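Local coordinates for protein manganese-containing pseudocatalase (PDB 2V8T) that probably breaks down hydrogen peroxide into water and oxygen at a two-manganese centre, as expected of a manganese catalase, at residues 194-197 with 198-202; 163-166 with 167-171. One frame throughout, in Å; residues are numbered along the deposited sequence. Where two conformers were deposited one is given.

Interaction 1. Residues 194-197 with 198-202; sequences KALE and SLTGV
The C-terminal end of helix 172-200 is closed where Thr200 and Gly201 reach back to Leu196 and Glu197. Leu196 O takes two hydrogen bonds from Thr200. The backbone N gives one almost along the C=O axis. The hydroxyl gives the other, with OG1 2.7 Å from Leu196 O and above the carbonyl plane. That hydroxyl sits between its own backbone N and carbonyl carbon (chi1 75°); this torsion brings OG1 close to both Leu196 O and Val202 N. It accepts from Val202 N, 3.1 Å from Thr200 OG1, which makes an ST turn. Gly201 has positive phi and is where the chain leaves helical angles; its N donates to Glu197 O at 2.8 Å. Val202 O then comes back over Glu197, lying 3.2 Å from Glu197 CG. In the conformer described, Glu197 OE2 is hydrogen-bonded to Thr205 OG1. Two residues before Thr200, Ser198 OG, also in one of two conformers, likewise donates to a backbone oxygen, Ala195 O, at 2.8 Å. It also pairs with Tyr59 on helix 57-85. A valine in place of Thr200 would probably cost Leu196 O its second donor and leave Val202 N without this acceptor. Thr200 packs on Met207 of a neighbouring subunit.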
loop_
_atom_site.group_PDB
_atom_site.type_symbol
_atom_site.label_atom_id
_atom_site.label_comp_id
_atom_site.label_asym_id
_atom_site.label_seq_id
_atom_site.Cartn_x
_atom_site.Cartn_y
_atom_site.Cartn_z
ATOM N N LYS A 194 -27.362 2.849 22.137
ATOM C CA LYS A 194 -28.000 3.701 23.160
ATOM C C LYS A 194 -27.552 5.141 23.040
ATOM O O LYS A 194 -28.361 6.064 23.213
ATOM C CB LYS A 194 -27.703 3.121 24.562
ATOM C CG LYS A 194 -28.479 1.851 24.867
ATOM C CD LYS A 194 -28.027 1.214 26.191
ATOM C CE LYS A 194 -28.694 -0.109 26.499
ATOM N NZ LYS A 194 -30.134 0.091 26.867
ATOM N N ALA A 195 -26.272 5.374 22.746
ATOM C CA ALA A 195 -25.804 6.729 22.567
ATOM C C ALA A 195 -26.525 7.396 21.369
ATOM O O ALA A 195 -26.974 8.537 21.461
ATOM C CB ALA A 195 -24.293 6.732 22.336
ATOM N N LEU A 196 -26.651 6.660 20.257
ATOM C CA LEU A 196 -27.374 7.202 19.092
ATOM C C LEU A 196 -28.837 7.428 19.421
ATOM O O LEU A 196 -29.410 8.447 18.971
ATOM C CB LEU A 196 -27.231 6.254 17.902
ATOM C CG LEU A 196 -25.869 6.300 17.222
ATOM C CD1 LEU A 196 -25.639 5.063 16.368
ATOM C CD2 LEU A 196 -25.706 7.586 16.435
ATOM N N GLU A 197 -29.481 6.557 20.175
ATOM C CA GLU A 197 -30.873 6.785 20.557
ATOM C C GLU A 197 -31.015 8.095 21.329
ATOM O O GLU A 197 -31.935 8.875 21.102
ATOM C CB GLU A 197 -31.334 5.579 21.478
ATOM C CG GLU A 197 -31.451 4.208 20.803
ATOM C CD GLU A 197 -31.722 2.891 21.594
ATOM O OE1 GLU A 197 -31.429 2.852 22.871
ATOM O OE2 GLU A 197 -32.106 1.948 20.838
ATOM N N SER A 198 -30.093 8.341 22.248
ATOM C CA SER A 198 -30.141 9.538 23.052
ATOM C C SER A 198 -29.978 10.805 22.216
ATOM O O SER A 198 -30.607 11.828 22.497
ATOM C CB SER A 198 -29.195 9.485 24.231
ATOM O OG SER A 198 -27.827 9.620 23.854
ATOM N N LEU A 199 -29.133 10.769 21.194
ATOM C CA LEU A 199 -28.820 11.939 20.391
ATOM C C LEU A 199 -29.790 12.173 19.237
ATOM O O LEU A 199 -29.872 13.316 18.752
ATOM C CB LEU A 199 -27.401 11.821 19.854
ATOM C CG LEU A 199 -26.314 11.948 20.884
ATOM C CD1 LEU A 199 -24.988 11.338 20.261
ATOM C CD2 LEU A 199 -26.146 13.378 21.394
ATOM N N THR A 200 -30.429 11.123 18.757
ATOM C CA THR A 200 -31.178 11.169 17.517
ATOM C C THR A 200 -32.643 10.706 17.631
ATOM O O THR A 200 -33.435 10.961 16.712
ATOM C CB THR A 200 -30.539 10.291 16.399
ATOM O OG1 THR A 200 -30.784 8.916 16.636
ATOM C CG2 THR A 200 -29.047 10.559 16.196
ATOM N N GLY A 201 -32.982 9.954 18.682
ATOM C CA GLY A 201 -34.294 9.376 18.781
ATOM C C GLY A 201 -34.533 8.128 17.973
ATOM O O GLY A 201 -35.624 7.537 18.081
ATOM N N VAL A 202 -33.550 7.689 17.217
ATOM C CA VAL A 202 -33.697 6.490 16.387
ATOM C C VAL A 202 -33.287 5.284 17.239
ATOM O O VAL A 202 -32.221 5.294 17.863
ATOM C CB VAL A 202 -32.816 6.595 15.142
ATOM C CG1 VAL A 202 -32.884 5.319 14.306
ATOM C CG2 VAL A 202 -33.235 7.838 14.302
#

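Interaction 2. Residues 163-166 with 167-171; sequences LRVY and EMTDN. With SO4 (sulfate ion), chain H.
Thr169 turns its hydroxyl in between its own backbone N and carbonyl carbon (chi1 57°), which swings OG1 back to 3.0 Å from Val165 O. Met168 has CG anti to its carbonyl carbon (chi1 -62°). This sends the side chain back along the helix, and CG lies 3.3 Å from Arg164 O. In the conformer described, the sulfur follows over the same oxygen.

The backbone bonds change character here. Glu167 N still makes a helical bond to Leu163 O, at 3.1 Å. Met168 N instead donates to Val165 O, only three residues back, at 2.9 Å. It approaches from well above the carbonyl plane, 65° out of it. Thr169 N makes weak bonds to Val165 O and Tyr166 O. Tyr166 O and Thr169 O, both acceptors, lie 3.1 Å apart without bonding.

The Glu167 side chain runs back beside Leu163, with CG 3.3 Å from Leu163 O. Arg164 is stretched out away from the turn. Its NE forms a salt bridge with Glu280 of a fourth subunit, and NH2 bonds to Ser141 O of a second subunit. Farther on, Asn171 ND2 is hydrogen-bonded to Asp19 OD2 and donates to sulfate O3 at 3.0 Å; the ion, also held by Lys16 N, was probably picked up from the crystallisation solution.

The turn links helix 144-166 to helix 172-200, with Asn171 at the N-cap position of the latter. Val165 and Tyr166 pack on Ile178 of that helix, and the Tyr166 hydroxyl bonds to Glu220 of helix 219-226. Helix 20-26 closes another side, with Val26 against Val165, Ala25 against Met168 and Ala22 against Thr169.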
loop_
_atom_site.group_PDB
_atom_site.type_symbol
_atom_site.label_atom_id
_atom_site.label_comp_id
_atom_site.label_asym_id
_atom_site.label_seq_id
_atom_site.Cartn_x
_atom_site.Cartn_y
_atom_site.Cartn_z
ATOM N N LEU A 163 -17.737 -14.197 14.106
ATOM C CA LEU A 163 -18.597 -15.355 13.892
ATOM C C LEU A 163 -18.035 -16.256 12.777
ATOM O O LEU A 163 -18.030 -17.484 12.898
ATOM C CB LEU A 163 -20.011 -14.927 13.537
ATOM C CG LEU A 163 -20.823 -14.338 14.697
ATOM C CD1 LEU A 163 -22.028 -13.570 14.139
ATOM C CD2 LEU A 163 -21.291 -15.417 15.647
ATOM N N ARG A 164 -17.623 -15.640 11.671
ATOM C CA ARG A 164 -17.124 -16.454 10.552
ATOM C C ARG A 164 -15.826 -17.173 10.912
ATOM O O ARG A 164 -15.664 -18.347 10.602
ATOM C CB ARG A 164 -16.952 -15.572 9.315
ATOM C CG ARG A 164 -18.301 -15.124 8.759
ATOM C CD ARG A 164 -18.151 -13.995 7.738
ATOM N NE ARG A 164 -19.463 -13.655 7.196
ATOM C CZ ARG A 164 -19.664 -12.690 6.304
ATOM N NH1 ARG A 164 -18.709 -11.852 5.980
ATOM N NH2 ARG A 164 -20.884 -12.541 5.816
ATOM N N VAL A 165 -14.901 -16.493 11.620
ATOM C CA VAL A 165 -13.679 -17.166 12.030
ATOM C C VAL A 165 -14.015 -18.278 13.021
ATOM O O VAL A 165 -13.418 -19.368 12.987
ATOM C CB VAL A 165 -12.668 -16.163 12.598
ATOM C CG1 VAL A 165 -11.464 -16.870 13.223
ATOM C CG2 VAL A 165 -12.179 -15.227 11.483
ATOM N N TYR A 166 -14.963 -18.055 13.945
ATOM C CA TYR A 166 -15.404 -19.095 14.857
ATOM C C TYR A 166 -15.806 -20.348 14.111
ATOM O O TYR A 166 -15.532 -21.483 14.510
ATOM C CB TYR A 166 -16.581 -18.566 15.702
ATOM C CG TYR A 166 -17.100 -19.567 16.687
ATOM C CD1 TYR A 166 -18.084 -20.450 16.329
ATOM C CD2 TYR A 166 -16.653 -19.593 18.017
ATOM C CE1 TYR A 166 -18.580 -21.372 17.235
ATOM C CE2 TYR A 166 -17.140 -20.490 18.930
ATOM C CZ TYR A 166 -18.108 -21.398 18.517
ATOM O OH TYR A 166 -18.651 -22.333 19.395
ATOM N N GLU A 167 -16.524 -20.158 12.988
ATOM C CA GLU A 167 -17.001 -21.253 12.172
ATOM C C GLU A 167 -15.912 -21.967 11.370
ATOM O O GLU A 167 -16.183 -23.024 10.777
ATOM C CB GLU A 167 -18.103 -20.756 11.243
ATOM C CG GLU A 167 -19.370 -20.360 12.009
ATOM C CD GLU A 167 -20.427 -19.926 11.057
ATOM O OE1 GLU A 167 -20.064 -18.938 10.296
ATOM O OE2 GLU A 167 -21.538 -20.432 10.986
ATOM N N MET A 168 -14.689 -21.398 11.348
ATOM C CA MET A 168 -13.545 -21.991 10.685
ATOM C C MET A 168 -12.648 -22.780 11.644
ATOM O O MET A 168 -11.867 -23.599 11.167
ATOM C CB MET A 168 -12.711 -20.870 9.987
ATOM C CG MET A 168 -13.466 -20.135 8.903
ATOM S SD MET A 168 -12.666 -18.561 8.367
ATOM C CE MET A 168 -11.086 -19.185 7.653
ATOM N N THR A 169 -12.656 -22.434 12.922
ATOM C CA THR A 169 -11.623 -22.865 13.860
ATOM C C THR A 169 -12.315 -23.640 14.975
ATOM O O THR A 169 -13.104 -23.072 15.692
ATOM C CB THR A 169 -10.782 -21.652 14.438
ATOM O OG1 THR A 169 -11.644 -20.714 15.067
ATOM C CG2 THR A 169 -9.945 -20.979 13.297
ATOM N N ASP A 170 -11.913 -24.883 15.219
ATOM C CA ASP A 170 -12.417 -25.669 16.289
ATOM C C ASP A 170 -11.554 -25.634 17.558
ATOM O O ASP A 170 -11.912 -26.250 18.547
ATOM C CB ASP A 170 -12.694 -27.117 15.843
ATOM C CG ASP A 170 -11.485 -27.884 15.438
ATOM O OD1 ASP A 170 -10.322 -27.388 15.519
ATOM O OD2 ASP A 170 -11.638 -29.049 14.960
ATOM N N ASN A 171 -10.499 -24.873 17.550
ATOM C CA ASN A 171 -9.572 -24.864 18.640
ATOM C C ASN A 171 -10.207 -24.182 19.857
ATOM O O ASN A 171 -10.644 -23.036 19.753
ATOM C CB ASN A 171 -8.311 -24.048 18.260
ATOM C CG ASN A 171 -7.748 -24.425 16.954
ATOM O OD1 ASN A 171 -8.306 -23.968 15.924
ATOM N ND2 ASN A 171 -6.718 -25.229 16.920
HETATM S S SO4 H . -6.447 -27.684 19.889
HETATM O O1 SO4 H . -5.380 -28.417 19.187
HETATM O O2 SO4 H . -6.360 -27.989 21.309
HETATM O O3 SO4 H . -6.252 -26.246 19.696
HETATM O O4 SO4 H . -7.748 -28.081 19.362
#

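How the interactions relate
Interaction 2 comes first along the chain. It ends helix 144-166 and leads into helix 172-200, and interaction 1 closes that second helix. The two helices are consecutive, and both belong to the four-helix bundle expected of a ferritin-like fold. The contacts mark opposite ends of helix 172-200. Their centres are 33 Å apart and their nearest atoms about 19 Å, so the two do not meet directly. The manganese ligands Glu155 and His188 lie on these two helices, away from both ends. Interaction 2 is the more central, and its touching residues are buried. Interaction 1 is farther out and partly buried. Both contacts reach the same second subunit; interaction 2 also meets a fourth and interaction 1 a third.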